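Local coordinates for protein beta-galactosidase (Bacillus circulans subsp. alkalophilus, PDB 3TTY) that hydrolyses terminal beta-galactosyl residues from galactosides, binds galactose in a TIM-barrel domain and assembles as a trimer, at residues P466-R471 against G504-V509; G501-G504 against V509-I512. One frame throughout, in Å; residues are numbered along the deposited sequence.

Contact 1: P466-R471 against G504-V509; sequences PGFAER and GELRNV
A469 aims its methyl group at the turn that begins the second segment: CB lies 3.7 Å from the carbonyl O of E505 and 3.8 Å from CB of the same residue. The alanine is small, consistent with the close backbones, the CA atoms of A469 and L506 being 6.0 Å apart. L506 adds one branch to the same patch. Its CG stands anti to the carbonyl carbon (chi1 -61°), and CD2 reaches both the A469 methyl and CE2 of F468, each at 4.2 Å. The F468 ring, swung out with CG anti to the backbone N (chi1 177°), meets CD2 of L506 obliquely and also packs on V446 and M461, while L506 continues onto V464.

On the outer side E505 takes over. Its chain runs extended beyond CG and brings OE1 to a water at 2.8 Å, which in turn accepts the backbone N-H of A469 at 3.2 Å. The carboxylate thus reaches, through one water, the first turn of helix 468-477, where a negative group would probably be welcome. G467 occupies the N-cap position of that helix, and its O receives the N-H of R471.

The arrangement is a helix N-terminus packed against a short 3-10 turn leading into helix 507-510, within the beta-galactosidase trimerisation domain.

Contact 2: G501-G504 against V509-I512; sequences GYPG and VMGI
M510 and I512 meet P503 from the two ends of a short turn, and V509 opens the second segment. The carbonyl O of V509 accepts hydrogen bonds from the side chains of S582 and N575, which links the helix to strands 580-585 and 570-577.

M510 follows, with its CG 4.4 Å from CG of P503. Beyond this loose touch the thioether turns away from the loop, all three torsions near -60°, and the side chain goes on to pack against F482, T484, S582 and Y584.

At G511 the chain leaves the helix with positive phi (71°), and its backbone is hydrogen-bonded to the stretch E553 to A555. This bend turns the chain from helix into strand and brings I512 alongside the proline.

I512 makes the closer approach. Its carbonyl O sits 3.4 Å from CD of P503, and its CD1 comes to 4.0 Å from that same CD, so the ring carbon next to the proline nitrogen meets both backbone and side chain. The side chains cross at about a right angle. CG1 lies between the backbone N and the carbonyl carbon (chi1 63°), and this together with a chi2 of 96°, off the usual staggered values, carries CD1 to the ring. A cis peptide bond precedes P503, and the loop is further folded by the bond from G504 N to G501 O, 2.7 Å long. Beside it, the Y502 hydroxyl is hydrogen-bonded to H364 of the second subunit.

The contact therefore lies where helix 507-510 passes into strand 512-519: M510 faces strands 481-485 and 580-585, I512 rests on Y584 and T573 of strands 580-585 and 570-577, and the proline loop packs against both residues.

Contacts 1 and 2 have centres about 9 Å apart and share G504 and V509, with helix 507-510 common to both. Along the chain, helix 468-477 comes first, then strand 481-485, the loop holding 501-504, and finally the short helix running into strand 512-519. Contact 1 joins this helix region to a helix start 33 residues earlier, whereas contact 2 closes a local loop over the helix's exit. They also touch directly, R507 CG lying 3.6 Å from I512 O. Both belong to the trimerisation domain; contact 2 reaches the second subunit, while contact 1 is touched by no other chain of the assembly.

Contact 1: P466-R471 against G504-V509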
ATOM      1  N   PRO A 466     -35.510  -6.179  13.666  1.00 22.33           N
ATOM      2  CA  PRO A 466     -36.864  -6.297  14.222  1.00 24.07           C
ATOM      3  C   PRO A 466     -37.091  -7.692  14.793  1.00 26.19           C
ATOM      4  O   PRO A 466     -36.651  -8.686  14.191  1.00 23.76           O
ATOM      5  CB  PRO A 466     -37.771  -6.074  13.006  1.00 20.71           C
ATOM      6  CG  PRO A 466     -36.938  -5.282  12.048  1.00 23.67           C
ATOM      7  CD  PRO A 466     -35.524  -5.762  12.253  1.00 27.00           C
ATOM      8  N   GLY A 467     -37.755  -7.754  15.944  1.00 20.68           N
ATOM      9  CA  GLY A 467     -38.053  -9.018  16.595  1.00 23.89           C
ATOM     10  C   GLY A 467     -36.917  -9.599  17.429  1.00 27.51           C
ATOM     11  O   GLY A 467     -37.140 -10.490  18.249  1.00 29.88           O
ATOM     12  N   PHE A 468     -35.698  -9.111  17.229  1.00 19.99           N
ATOM     13  CA  PHE A 468     -34.561  -9.673  17.946  1.00 23.80           C
ATOM     14  C   PHE A 468     -34.632  -9.415  19.456  1.00 21.84           C
ATOM     15  O   PHE A 468     -34.581 -10.358  20.252  1.00 21.41           O
ATOM     16  CB  PHE A 468     -33.237  -9.188  17.341  1.00 18.33           C
ATOM     17  CG  PHE A 468     -32.001  -9.677  18.068  1.00 15.87           C
ATOM     18  CD1 PHE A 468     -31.424 -10.889  17.748  1.00 18.27           C
ATOM     19  CD2 PHE A 468     -31.394  -8.895  19.032  1.00 17.22           C
ATOM     20  CE1 PHE A 468     -30.269 -11.330  18.395  1.00 17.88           C
ATOM     21  CE2 PHE A 468     -30.248  -9.327  19.683  1.00 20.51           C
ATOM     22  CZ  PHE A 468     -29.682 -10.552  19.363  1.00 13.57           C
ATOM     23  N   ALA A 469     -34.748  -8.155  19.854  1.00 16.74           N
ATOM     24  CA  ALA A 469     -34.831  -7.832  21.284  1.00 24.78           C
ATOM     25  C   ALA A 469     -35.948  -8.606  21.993  1.00 23.21           C
ATOM     26  O   ALA A 469     -35.756  -9.104  23.096  1.00 19.52           O
ATOM     27  CB  ALA A 469     -35.006  -6.338  21.504  1.00 20.02           C
ATOM     28  N   GLU A 470     -37.105  -8.702  21.347  1.00 23.46           N
ATOM     29  CA  GLU A 470     -38.243  -9.411  21.909  1.00 28.26           C
ATOM     30  C   GLU A 470     -37.872 -10.871  22.098  1.00 30.82           C
ATOM     31  O   GLU A 470     -38.163 -11.489  23.138  1.00 26.86           O
ATOM     32  CB  GLU A 470     -39.442  -9.295  20.972  1.00 29.09           C
ATOM     33  CG  GLU A 470     -40.791  -9.567  21.617  1.00 43.80           C
ATOM     34  CD  GLU A 470     -41.958  -9.209  20.690  1.00 64.23           C
ATOM     35  OE1 GLU A 470     -41.759  -8.364  19.782  1.00 64.46           O
ATOM     36  OE2 GLU A 470     -43.065  -9.776  20.861  1.00 59.64           O
ATOM     37  N   ARG A 471     -37.210 -11.412  21.080  1.00 27.21           N
ATOM     38  CA  ARG A 471     -36.799 -12.803  21.094  1.00 25.82           C
ATOM     39  C   ARG A 471     -35.841 -13.082  22.255  1.00 24.29           C
ATOM     40  O   ARG A 471     -36.010 -14.070  22.956  1.00 25.44           O
ATOM     41  CB  ARG A 471     -36.204 -13.197  19.740  1.00 30.08           C
ATOM     42  CG  ARG A 471     -36.243 -14.695  19.420  1.00 40.12           C
ATOM     43  CD  ARG A 471     -36.234 -14.956  17.896  1.00 32.74           C
ATOM     44  NE  ARG A 471     -35.207 -14.164  17.229  1.00 25.68           N
ATOM     45  CZ  ARG A 471     -35.444 -13.272  16.267  1.00 31.04           C
ATOM     46  NH1 ARG A 471     -36.682 -13.074  15.822  1.00 30.01           N
ATOM     47  NH2 ARG A 471     -34.434 -12.581  15.742  1.00 22.76           N
ATOM     48  N   GLY A 504     -30.059   0.777  23.593  1.00 20.07           N
ATOM     49  CA  GLY A 504     -31.322   0.906  22.882  1.00 19.32           C
ATOM     50  C   GLY A 504     -32.346  -0.154  23.227  1.00 18.69           C
ATOM     51  O   GLY A 504     -32.806  -0.205  24.357  1.00 19.35           O
ATOM     52  N   GLU A 505     -32.709  -0.993  22.259  1.00 18.26           N
ATOM     53  CA  GLU A 505     -33.738  -2.007  22.484  1.00 20.07           C
ATOM     54  C   GLU A 505     -33.297  -3.083  23.481  1.00 22.10           C
ATOM     55  O   GLU A 505     -34.127  -3.825  24.001  1.00 20.80           O
ATOM     56  CB  GLU A 505     -34.169  -2.656  21.163  1.00 19.33           C
ATOM     57  CG  GLU A 505     -34.596  -1.652  20.084  1.00 22.23           C
ATOM     58  CD  GLU A 505     -35.140  -2.324  18.830  1.00 26.08           C
ATOM     59  OE1 GLU A 505     -35.839  -3.350  18.965  1.00 26.45           O
ATOM     60  OE2 GLU A 505     -34.872  -1.829  17.709  1.00 26.57           O
ATOM     61  N   LEU A 506     -31.994  -3.169  23.740  1.00 19.02           N
ATOM     62  CA  LEU A 506     -31.462  -4.165  24.669  1.00 22.49           C
ATOM     63  C   LEU A 506     -31.232  -3.577  26.068  1.00 18.84           C
ATOM     64  O   LEU A 506     -30.714  -4.261  26.953  1.00 19.10           O
ATOM     65  CB  LEU A 506     -30.148  -4.764  24.138  1.00 19.63           C
ATOM     66  CG  LEU A 506     -30.167  -5.512  22.803  1.00 13.91           C
ATOM     67  CD1 LEU A 506     -28.765  -5.890  22.377  1.00 19.64           C
ATOM     68  CD2 LEU A 506     -31.043  -6.745  22.888  1.00 16.45           C
ATOM     69  N   ARG A 507     -31.618  -2.316  26.265  1.00 15.90           N
ATOM     70  CA  ARG A 507     -31.340  -1.621  27.526  1.00 19.73           C
ATOM     71  C   ARG A 507     -32.058  -2.260  28.720  1.00 19.05           C
ATOM     72  O   ARG A 507     -31.475  -2.434  29.782  1.00 18.26           O
ATOM     73  CB  ARG A 507     -31.674  -0.130  27.426  1.00 21.83           C
ATOM     74  CG  ARG A 507     -31.427   0.663  28.710  1.00 21.55           C
ATOM     75  CD  ARG A 507     -31.598   2.167  28.460  1.00 22.41           C
ATOM     76  NE  ARG A 507     -31.371   2.992  29.649  1.00 21.48           N
ATOM     77  CZ  ARG A 507     -31.405   4.325  29.640  1.00 27.36           C
ATOM     78  NH1 ARG A 507     -31.644   4.979  28.506  1.00 23.05           N
ATOM     79  NH2 ARG A 507     -31.195   5.015  30.756  1.00 26.99           N
ATOM     80  N   ASN A 508     -33.311  -2.645  28.531  1.00 18.58           N
ATOM     81  CA  ASN A 508     -34.062  -3.250  29.614  1.00 24.32           C
ATOM     82  C   ASN A 508     -33.519  -4.608  30.013  1.00 23.06           C
ATOM     83  O   ASN A 508     -33.363  -4.897  31.199  1.00 18.93           O
ATOM     84  CB  ASN A 508     -35.540  -3.383  29.250  1.00 31.07           C
ATOM     85  CG  ASN A 508     -36.237  -2.049  29.185  1.00 43.62           C
ATOM     86  OD1 ASN A 508     -35.937  -1.131  29.967  1.00 43.23           O
ATOM     87  ND2 ASN A 508     -37.180  -1.922  28.247  1.00 41.82           N
ATOM     88  N   VAL A 509     -33.245  -5.449  29.025  1.00 17.51           N
ATOM     89  CA  VAL A 509     -32.834  -6.802  29.333  1.00 20.19           C
ATOM     90  C   VAL A 509     -31.417  -6.818  29.909  1.00 22.79           C
ATOM     91  O   VAL A 509     -31.102  -7.652  30.755  1.00 19.74           O
ATOM     92  CB  VAL A 509     -32.958  -7.750  28.128  1.00 19.74           C
ATOM     93  CG1 VAL A 509     -31.936  -7.402  27.045  1.00 17.05           C
ATOM     94  CG2 VAL A 509     -32.788  -9.179  28.596  1.00 20.93           C
TER
HETATM   95  O   HOH W   1     -35.783  -5.905  17.790  1.00 18.72           O

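Contact 2: G501-G504 against V509-I512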
ATOM      1  N   GLY A 501     -30.404   6.157  24.462  1.00 21.15           N
ATOM      2  CA  GLY A 501     -29.410   5.511  25.304  1.00 22.20           C
ATOM      3  C   GLY A 501     -29.023   4.109  24.869  1.00 22.81           C
ATOM      4  O   GLY A 501     -29.875   3.225  24.723  1.00 17.92           O
ATOM      5  N   TYR A 502     -27.727   3.901  24.653  1.00 21.26           N
ATOM      6  CA  TYR A 502     -27.239   2.570  24.322  1.00 20.17           C
ATOM      7  C   TYR A 502     -27.464   1.700  25.561  1.00 20.75           C
ATOM      8  O   TYR A 502     -27.321   2.188  26.683  1.00 19.05           O
ATOM      9  CB  TYR A 502     -25.747   2.631  24.023  1.00 17.99           C
ATOM     10  CG  TYR A 502     -25.309   3.754  23.101  1.00 20.82           C
ATOM     11  CD1 TYR A 502     -24.246   4.560  23.445  1.00 15.89           C
ATOM     12  CD2 TYR A 502     -25.937   3.986  21.876  1.00 20.64           C
ATOM     13  CE1 TYR A 502     -23.821   5.560  22.626  1.00 23.42           C
ATOM     14  CE2 TYR A 502     -25.509   5.005  21.035  1.00 16.79           C
ATOM     15  CZ  TYR A 502     -24.437   5.781  21.418  1.00 23.53           C
ATOM     16  OH  TYR A 502     -23.958   6.807  20.626  1.00 20.57           O
ATOM     17  N   PRO A 503     -27.781   0.408  25.380  1.00 23.49           N
ATOM     18  CA  PRO A 503     -27.951  -0.331  24.123  1.00 18.21           C
ATOM     19  C   PRO A 503     -29.389  -0.372  23.597  1.00 19.60           C
ATOM     20  O   PRO A 503     -29.877  -1.439  23.195  1.00 17.39           O
ATOM     21  CB  PRO A 503     -27.499  -1.745  24.501  1.00 21.67           C
ATOM     22  CG  PRO A 503     -27.875  -1.877  25.935  1.00 20.10           C
ATOM     23  CD  PRO A 503     -27.730  -0.498  26.547  1.00 18.93           C
ATOM     24  N   GLY A 504     -30.059   0.777  23.593  1.00 20.07           N
ATOM     25  CA  GLY A 504     -31.322   0.906  22.882  1.00 19.32           C
ATOM     26  C   GLY A 504     -32.346  -0.154  23.227  1.00 18.69           C
ATOM     27  O   GLY A 504     -32.806  -0.205  24.357  1.00 19.35           O
ATOM     28  N   VAL A 509     -33.245  -5.449  29.025  1.00 17.51           N
ATOM     29  CA  VAL A 509     -32.834  -6.802  29.333  1.00 20.19           C
ATOM     30  C   VAL A 509     -31.417  -6.818  29.909  1.00 22.79           C
ATOM     31  O   VAL A 509     -31.102  -7.652  30.755  1.00 19.74           O
ATOM     32  CB  VAL A 509     -32.958  -7.750  28.128  1.00 19.74           C
ATOM     33  CG1 VAL A 509     -31.936  -7.402  27.045  1.00 17.05           C
ATOM     34  CG2 VAL A 509     -32.788  -9.179  28.596  1.00 20.93           C
ATOM     35  N   MET A 510     -30.579  -5.876  29.478  1.00 20.62           N
ATOM     36  CA  MET A 510     -29.202  -5.821  29.961  1.00 22.11           C
ATOM     37  C   MET A 510     -29.095  -5.094  31.305  1.00 19.43           C
ATOM     38  O   MET A 510     -28.174  -5.348  32.068  1.00 21.56           O
ATOM     39  CB  MET A 510     -28.279  -5.182  28.922  1.00 15.69           C
ATOM     40  CG  MET A 510     -28.202  -5.940  27.595  1.00 22.65           C
ATOM     41  SD  MET A 510     -28.003  -7.732  27.748  1.00 23.99           S
ATOM     42  CE  MET A 510     -26.475  -7.816  28.684  1.00 21.47           C
ATOM     43  N   GLY A 511     -30.030  -4.189  31.580  1.00 22.63           N
ATOM     44  CA  GLY A 511     -30.106  -3.501  32.863  1.00 16.94           C
ATOM     45  C   GLY A 511     -29.002  -2.490  33.082  1.00 22.34           C
ATOM     46  O   GLY A 511     -28.662  -2.154  34.224  1.00 23.21           O
ATOM     47  N   ILE A 512     -28.422  -2.007  31.988  1.00 22.58           N
ATOM     48  CA  ILE A 512     -27.383  -0.982  32.079  1.00 21.14           C
ATOM     49  C   ILE A 512     -27.591   0.046  30.994  1.00 21.47           C
ATOM     50  O   ILE A 512     -28.189  -0.246  29.956  1.00 22.35           O
ATOM     51  CB  ILE A 512     -25.961  -1.561  31.906  1.00 21.56           C
ATOM     52  CG1 ILE A 512     -25.785  -2.173  30.504  1.00 22.77           C
ATOM     53  CG2 ILE A 512     -25.647  -2.583  32.980  1.00 20.01           C
ATOM     54  CD1 ILE A 512     -25.135  -1.245  29.498  1.00 15.77           C
TER